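Local coordinates for protein Poly(beta-D-mannuronate) C5 epimerase (Pseudomonas syringae pv. tomato, PDB 4NK6) that converts beta-D-mannuronate residues of the alginate polymer to alpha-L-guluronate in the periplasm and helps shield the chain from degradation as it is exported, at residues I53-M58 with A119-L124; L140-S143 with F149-S152. One frame throughout, in Å; residues are numbered along the deposited sequence.

Contact 1 (I53-M58 with A119-L124); sequences ITVARM and ARLPIL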
# COMPACT_ATOMS: atom_id res chain seq x y z
N ILE A 53 14.26 26.09 6.23
CA ILE A 53 14.98 24.87 6.50
C ILE A 53 15.65 24.98 7.87
O ILE A 53 16.32 25.97 8.15
CB ILE A 53 16.07 24.62 5.44
CG1 ILE A 53 15.44 24.52 4.04
CG2 ILE A 53 16.89 23.38 5.78
CD1 ILE A 53 16.36 24.98 2.90
N THR A 54 15.46 23.97 8.72
CA THR A 54 16.18 23.89 10.00
C THR A 54 16.66 22.48 10.28
O THR A 54 16.09 21.49 9.79
CB THR A 54 15.32 24.35 11.21
OG1 THR A 54 14.14 23.54 11.31
CG2 THR A 54 14.91 25.82 11.08
N VAL A 55 17.73 22.39 11.06
CA VAL A 55 18.19 21.12 11.60
C VAL A 55 17.99 21.23 13.10
O VAL A 55 18.62 22.06 13.76
CB VAL A 55 19.68 20.88 11.29
CG1 VAL A 55 20.17 19.59 11.97
CG2 VAL A 55 19.91 20.82 9.79
N ALA A 56 17.09 20.42 13.65
CA ALA A 56 16.71 20.56 15.05
C ALA A 56 16.35 19.22 15.67
O ALA A 56 16.28 18.20 14.99
CB ALA A 56 15.56 21.54 15.19
N ARG A 57 16.08 19.26 16.97
CA ARG A 57 15.83 18.05 17.74
C ARG A 57 14.55 17.36 17.35
O ARG A 57 13.48 17.97 17.34
CB ARG A 57 15.81 18.36 19.23
CG ARG A 57 17.11 18.90 19.70
CD ARG A 57 17.25 18.74 21.17
NE ARG A 57 18.61 19.04 21.57
CZ ARG A 57 19.09 18.80 22.78
NH1 ARG A 57 18.31 18.23 23.69
NH2 ARG A 57 20.34 19.10 23.07
N MET A 58 14.70 16.08 17.07
CA MET A 58 13.64 15.20 16.60
C MET A 58 12.44 15.14 17.54
O MET A 58 11.28 15.19 17.10
CB MET A 58 14.22 13.79 16.47
CG MET A 58 13.58 12.94 15.42
SD MET A 58 14.77 11.81 14.70
CE MET A 58 14.62 10.41 15.79
N ALA A 119 21.40 11.39 2.47
CA ALA A 119 20.85 12.01 3.68
C ALA A 119 21.28 11.22 4.91
O ALA A 119 21.09 10.01 4.97
CB ALA A 119 19.34 12.08 3.61
N ARG A 120 21.86 11.91 5.89
CA ARG A 120 22.30 11.22 7.10
C ARG A 120 21.50 11.65 8.33
O ARG A 120 21.91 11.41 9.47
CB ARG A 120 23.81 11.42 7.31
CG ARG A 120 24.63 10.77 6.21
CD ARG A 120 26.09 10.68 6.58
NE ARG A 120 26.89 10.10 5.50
CZ ARG A 120 27.46 10.80 4.53
NH1 ARG A 120 27.32 12.12 4.49
NH2 ARG A 120 28.17 10.19 3.60
N LEU A 121 20.36 12.28 8.08
CA LEU A 121 19.38 12.58 9.12
C LEU A 121 18.01 12.31 8.52
O LEU A 121 17.88 12.27 7.30
CB LEU A 121 19.45 14.05 9.54
CG LEU A 121 20.65 14.54 10.35
CD1 LEU A 121 20.50 16.04 10.67
CD2 LEU A 121 20.80 13.73 11.63
N PRO A 122 17.00 12.09 9.37
CA PRO A 122 15.64 12.01 8.83
C PRO A 122 15.24 13.36 8.26
O PRO A 122 15.79 14.39 8.66
CB PRO A 122 14.78 11.70 10.06
CG PRO A 122 15.74 11.12 11.08
CD PRO A 122 17.05 11.79 10.81
N ILE A 123 14.29 13.37 7.33
CA ILE A 123 13.74 14.62 6.82
C ILE A 123 12.28 14.72 7.26
O ILE A 123 11.49 13.82 7.00
CB ILE A 123 13.80 14.68 5.28
CG1 ILE A 123 15.25 14.67 4.80
CG2 ILE A 123 13.07 15.92 4.75
CD1 ILE A 123 15.38 14.57 3.29
N LEU A 124 11.92 15.81 7.92
CA LEU A 124 10.53 16.02 8.31
C LEU A 124 9.93 17.20 7.56
O LEU A 124 10.42 18.32 7.64
CB LEU A 124 10.46 16.29 9.82
CG LEU A 124 9.11 16.77 10.36
CD1 LEU A 124 8.07 15.67 10.29
CD2 LEU A 124 9.26 17.30 11.79
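With chi1 at 176°, Val55 turns CG1 to the side of its carbonyl carbon, opposite the backbone N, and Leu121 sends CG the other way round, beside its own N (chi1 -71°). These torsions bring the two branches into contact, with Val55 CG1 3.8 Å from Leu121 CD1. The other branch of the valine is not used here, since Val55 CG2 lies 4.9 Å from the same Leu121 CD1. The second point of contact is made by Met58, whose chain bends at chi2 and chi3 and so carries the sulfur nearer than its CB direction would suggest: Met58 SD rests 3.8 Å from Pro122 CG. At both points the side chains cross at about a right angle. The backbones stand well apart, the CA atoms of Val55 and Leu121 being 9.0 Å from each other, because strand 86-91 runs between 52-57 and 123-124 in the strand order. Helix 75-81 adds Gln81, which touches Met58, Leu121 and Pro122. With 112 Å² buried, the contact probably rests on dispersion and the exclusion of water rather than on directional bonds: two methyls at one point, and a sulfur on a proline ring methylene at the other, reach past the intervening strand at the end of the beta-helix.

Contact 2 (L140-S143 with F149-S152); sequences LRLS and FIVS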
# COMPACT_ATOMS: atom_id res chain seq x y z
N LEU A 140 18.14 10.12 -4.41
CA LEU A 140 18.30 10.44 -2.99
C LEU A 140 18.49 9.14 -2.21
O LEU A 140 17.59 8.30 -2.16
CB LEU A 140 17.10 11.21 -2.44
CG LEU A 140 17.10 11.46 -0.93
CD1 LEU A 140 18.34 12.23 -0.47
CD2 LEU A 140 15.83 12.20 -0.52
N ARG A 141 19.68 8.97 -1.65
CA ARG A 141 20.00 7.81 -0.84
C ARG A 141 19.75 8.15 0.63
O ARG A 141 20.35 9.09 1.15
CB ARG A 141 21.48 7.43 -1.03
CG ARG A 141 21.89 7.24 -2.49
CD ARG A 141 23.40 7.01 -2.65
NE ARG A 141 23.74 6.54 -3.98
CZ ARG A 141 24.97 6.28 -4.40
NH1 ARG A 141 26.01 6.45 -3.59
NH2 ARG A 141 25.17 5.85 -5.64
N LEU A 142 18.87 7.40 1.28
CA LEU A 142 18.61 7.56 2.72
C LEU A 142 19.49 6.60 3.49
O LEU A 142 19.40 5.39 3.30
CB LEU A 142 17.14 7.27 3.04
CG LEU A 142 16.14 8.10 2.23
CD1 LEU A 142 14.70 7.75 2.59
CD2 LEU A 142 16.40 9.60 2.41
N SER A 143 20.35 7.13 4.35
CA SER A 143 21.31 6.32 5.07
C SER A 143 20.65 5.36 6.06
O SER A 143 19.98 5.79 7.00
CB SER A 143 22.32 7.20 5.83
OG SER A 143 23.15 6.38 6.64
N PHE A 149 15.02 8.67 7.29
CA PHE A 149 13.71 8.32 6.75
C PHE A 149 13.01 9.62 6.41
O PHE A 149 13.55 10.69 6.66
CB PHE A 149 12.87 7.51 7.76
CG PHE A 149 12.77 8.14 9.13
CD1 PHE A 149 11.81 9.11 9.41
CD2 PHE A 149 13.62 7.74 10.15
CE1 PHE A 149 11.73 9.68 10.67
CE2 PHE A 149 13.54 8.30 11.41
CZ PHE A 149 12.60 9.27 11.68
N ILE A 150 11.82 9.54 5.82
CA ILE A 150 11.09 10.75 5.45
C ILE A 150 9.70 10.74 6.07
O ILE A 150 8.96 9.78 5.90
CB ILE A 150 10.99 10.93 3.91
CG1 ILE A 150 12.38 11.09 3.28
CG2 ILE A 150 10.15 12.16 3.54
CD1 ILE A 150 12.36 11.16 1.77
N VAL A 151 9.38 11.79 6.81
CA VAL A 151 8.05 11.92 7.39
C VAL A 151 7.44 13.23 6.91
O VAL A 151 8.08 14.28 7.00
CB VAL A 151 8.07 11.93 8.93
CG1 VAL A 151 6.68 12.27 9.48
CG2 VAL A 151 8.52 10.59 9.47
N SER A 152 6.21 13.19 6.41
CA SER A 152 5.53 14.42 5.98
C SER A 152 4.17 14.63 6.63
O SER A 152 3.32 13.74 6.64
CB SER A 152 5.39 14.48 4.45
OG SER A 152 4.69 15.65 4.04
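Ser143 OG is held by two hydrogen bonds, to Glu168 OE2 and to the backbone N of the dimethylated lysine at position 146. The second bond reaches into the short link between 140-143 and 149-152, tying the end of the first segment to the loop that follows it. The contact across the segments is apolar and starts one residue earlier. Leu142 CD1 lies 4.1 Å from Ile150 CG1, and the other methyl, Leu142 CD2, is 4.4 Å from that same Ile150 CG1, so both methyls of the fork lie on the same side of the isoleucine stem, the two side chains crossing at about a right angle. Ile150 holds CG1 anti to its carbonyl carbon (chi1 -63°), which extends the longer branch toward both leucines; its tip, Ile150 CD1, reaches to 4.3 Å from Leu140 CD2. This geometry belongs to a right-handed beta-helix: strands 139-143 and 150-152 follow one another round the coil, belong to different faces, and turn Leu140, Leu142 and Ile150 toward each other in the buried interior. Leu142 CD1 also lies 4.3 Å from Phe149 CA, where the backbones come nearest, with the CA atoms of Leu142 and Phe149 6.4 Å apart. The CB of Phe149 is directed away from the other segment, and its ring stacks on that of Phe185 and meets Trp77 with the planes at about 70°. Arg141, between the two inward leucines, takes the other side of its strand: its NE forms a salt bridge with Glu139 OE2, and the residue makes a cation-pi contact with Trp166. Backbone bonds from Leu140 to Ser162 and Asn164 join this coil to the next.

Contact 1 lies at the end of the beta-helix, its centre about 26 Å from the centre of the chain, and is largely buried, with Val55 alone of its four touching residues partly exposed; contact 2, about 18 Å out, has all four buried. Both are apolar, but contact 1 spans an intervening strand, whereas contact 2 joins two faces of one coil across its interior. Strands 123-124 and 150-152 are neighbours, and Ile123 N lies 2.9 Å from Phe149 O, a probable hydrogen bond. On another face, Ala119 N and Arg141 O, 2.8 Å apart, probably bond likewise. Pro122 CG also packs 3.6 Å from Phe149 CE2, joining the two contacts through their side chains.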